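Local structure of putative amidohydrolase (Unidentified, 3MKV) at residues T4-R9 / H48-K53. The protein is a zinc-containing prolidase of the amidohydrolase superfamily, which probably hydrolyses dipeptides that end in proline. Residues are numbered along the deposited sequence; the frame is centred on the assembly and turned at random. Where two conformers were deposited one is given.
Sequences TTFLFR and HVIDVK
A parallel pairing in the small beta-sandwich-like domain beside the amidohydrolase barrel joins Phe6, Leu7, Phe8 and Arg9 to His48, Val49, Ile50 and Asp51, respectively. The axes of strands 5-9 and 48-51 run 25° apart, and the ladder has the parallel pattern: Leu7 and Arg9 each donate N-H to the carbonyl of the residue before their partner (Leu7 N to His48 O 2.9 Å), while Thr5 O, Leu7 O and Arg9 O accept from His48 N (3.1 Å from Thr5 O), Ile50 N and Val52 N. The bond from Ile50 N to Leu7 O is nearly straight at the hydrogen (177°). Strand 5-9 is an inner strand, since Phe6 and Phe8 also bond through their backbones to Ile29 and Ile27 of strand 25-30.

On the face carrying Phe6, Phe8, His48 and Ile50, the Ile50 CD1 methyl touches both phenyl rings. It lies 3.7 Å from Phe6 CD1 and over one face of the Phe8 ring, 4.1 Å from its centroid, a CH-pi contact. Ile50 CG1 anti to the carbonyl carbon (chi1 -62°) and an extended chi2 together place CD1 there. Phe6 CE1 lies over the His48 imidazole, offset toward its rim, and Phe6 CD1 is 3.9 Å from His48 CD2; the rings neither stack nor meet edge to face. His48 NE2 bonds to Glu416. Val380, Val382 and Ile57, of strands 380-383 and 56-63 in the second sheet, pack on Phe8.

On the other face, one deposited conformer of Arg9 forms a salt bridge from NH1 to Asp51 OD2, its 2.5 Å length doubtful. The contact therefore rests on five backbone bonds and the Ile50 contacts, apolar at Phe8 and turning polar at His48.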
loop_
_atom_site.group_PDB
_atom_site.type_symbol
_atom_site.label_atom_id
_atom_site.label_comp_id
_atom_site.label_asym_id
_atom_site.label_seq_id
_atom_site.Cartn_x
_atom_site.Cartn_y
_atom_site.Cartn_z
ATOM N N THR A 4 30.506 -37.491 32.218
ATOM C CA THR A 4 29.877 -38.627 31.563
ATOM C C THR A 4 30.840 -39.140 30.502
ATOM O O THR A 4 30.897 -38.616 29.391
ATOM C CB THR A 4 28.539 -38.249 30.935
ATOM O OG1 THR A 4 27.879 -39.433 30.471
ATOM C CG2 THR A 4 28.750 -37.281 29.786
ATOM N N THR A 5 31.598 -40.170 30.862
ATOM C CA THR A 5 32.795 -40.550 30.125
ATOM C C THR A 5 32.644 -41.837 29.317
ATOM O O THR A 5 31.834 -42.698 29.646
ATOM C CB THR A 5 33.993 -40.685 31.091
ATOM O OG1 THR A 5 34.211 -39.432 31.755
ATOM C CG2 THR A 5 35.249 -41.086 30.347
ATOM N N PHE A 6 33.427 -41.949 28.246
ATOM C CA PHE A 6 33.425 -43.138 27.403
ATOM C C PHE A 6 34.840 -43.479 26.943
ATOM O O PHE A 6 35.651 -42.590 26.645
ATOM C CB PHE A 6 32.520 -42.956 26.184
ATOM C CG PHE A 6 31.067 -42.835 26.520
ATOM C CD1 PHE A 6 30.225 -43.928 26.413
ATOM C CD2 PHE A 6 30.537 -41.624 26.942
ATOM C CE1 PHE A 6 28.878 -43.819 26.720
ATOM C CE2 PHE A 6 29.189 -41.507 27.255
ATOM C CZ PHE A 6 28.358 -42.606 27.144
ATOM N N LEU A 7 35.129 -44.773 26.894
ATOM C CA LEU A 7 36.424 -45.233 26.426
ATOM C C LEU A 7 36.274 -46.329 25.374
ATOM O O LEU A 7 35.882 -47.461 25.675
ATOM C CB LEU A 7 37.294 -45.703 27.596
ATOM C CG LEU A 7 38.741 -46.003 27.206
ATOM C CD1 LEU A 7 39.666 -45.880 28.402
ATOM C CD2 LEU A 7 38.847 -47.387 26.593
ATOM N N PHE A 8 36.567 -45.962 24.132
ATOM C CA PHE A 8 36.595 -46.908 23.033
ATOM C C PHE A 8 37.891 -47.699 23.096
ATOM O O PHE A 8 38.973 -47.115 23.211
ATOM C CB PHE A 8 36.499 -46.166 21.706
ATOM C CG PHE A 8 35.160 -45.531 21.465
ATOM C CD1 PHE A 8 34.194 -46.185 20.718
ATOM C CD2 PHE A 8 34.868 -44.281 21.980
ATOM C CE1 PHE A 8 32.965 -45.604 20.489
ATOM C CE2 PHE A 8 33.640 -43.699 21.759
ATOM C CZ PHE A 8 32.686 -44.361 21.014
ATOM N N ARG A 9 37.790 -49.018 23.029
ATOM C CA ARG A 9 38.935 -49.908 23.146
ATOM C C ARG A 9 38.846 -51.109 22.188
ATOM O O ARG A 9 37.768 -51.552 21.855
ATOM C CB ARG A 9 39.026 -50.408 24.592
ATOM C CG ARG A 9 40.330 -51.097 24.955
ATOM C CD ARG A 9 40.286 -51.671 26.370
ATOM N NE ARG A 9 39.338 -52.778 26.493
ATOM C CZ ARG A 9 39.534 -53.991 25.984
ATOM N NH1 ARG A 9 38.616 -54.940 26.148
ATOM N NH2 ARG A 9 40.648 -54.256 25.311
ATOM N N HIS A 48 33.007 -45.238 30.905
ATOM C CA HIS A 48 32.176 -46.331 30.429
ATOM C C HIS A 48 32.859 -46.906 29.191
ATOM O O HIS A 48 32.955 -46.243 28.158
ATOM C CB HIS A 48 30.774 -45.832 30.090
ATOM C CG HIS A 48 29.943 -46.825 29.337
ATOM N ND1 HIS A 48 28.742 -47.307 29.816
ATOM C CD2 HIS A 48 30.136 -47.424 28.137
ATOM C CE1 HIS A 48 28.233 -48.160 28.943
ATOM N NE2 HIS A 48 29.060 -48.249 27.916
ATOM N N VAL A 49 33.349 -48.134 29.307
ATOM C CA VAL A 49 34.178 -48.737 28.269
ATOM C C VAL A 49 33.369 -49.334 27.126
ATOM O O VAL A 49 32.386 -50.040 27.346
ATOM C CB VAL A 49 35.096 -49.837 28.856
ATOM C CG1 VAL A 49 35.684 -50.718 27.742
ATOM C CG2 VAL A 49 36.194 -49.214 29.706
ATOM N N ILE A 50 33.804 -49.062 25.900
ATOM C CA ILE A 50 33.152 -49.627 24.727
ATOM C C ILE A 50 34.094 -50.560 23.968
ATOM O O ILE A 50 35.105 -50.136 23.411
ATOM C CB ILE A 50 32.597 -48.519 23.810
ATOM C CG1 ILE A 50 31.540 -47.707 24.573
ATOM C CG2 ILE A 50 32.021 -49.119 22.531
ATOM C CD1 ILE A 50 31.110 -46.427 23.899
ATOM N N ASP A 51 33.757 -51.844 23.961
ATOM C CA ASP A 51 34.602 -52.836 23.325
ATOM C C ASP A 51 34.141 -53.074 21.899
ATOM O O ASP A 51 33.018 -53.515 21.662
ATOM C CB ASP A 51 34.589 -54.140 24.124
ATOM C CG ASP A 51 35.846 -54.964 23.917
ATOM O OD1 ASP A 51 36.195 -55.242 22.747
ATOM O OD2 ASP A 51 36.480 -55.336 24.932
ATOM N N VAL A 52 35.029 -52.795 20.953
ATOM C CA VAL A 52 34.666 -52.774 19.546
ATOM C C VAL A 52 34.861 -54.111 18.825
ATOM O O VAL A 52 34.591 -54.208 17.626
ATOM C CB VAL A 52 35.436 -51.654 18.800
ATOM C CG1 VAL A 52 34.976 -51.555 17.355
ATOM C CG2 VAL A 52 35.245 -50.323 19.513
ATOM N N LYS A 53 35.320 -55.131 19.548
ATOM C CA LYS A 53 35.512 -56.464 18.966
ATOM C C LYS A 53 36.185 -56.386 17.608
ATOM O O LYS A 53 35.751 -57.032 16.648
ATOM C CB LYS A 53 34.182 -57.213 18.825
ATOM C CG LYS A 53 33.646 -57.813 20.118
ATOM C CD LYS A 53 34.546 -58.941 20.623
ATOM C CE LYS A 53 34.563 -60.142 19.671
ATOM N NZ LYS A 53 33.408 -61.062 19.880
#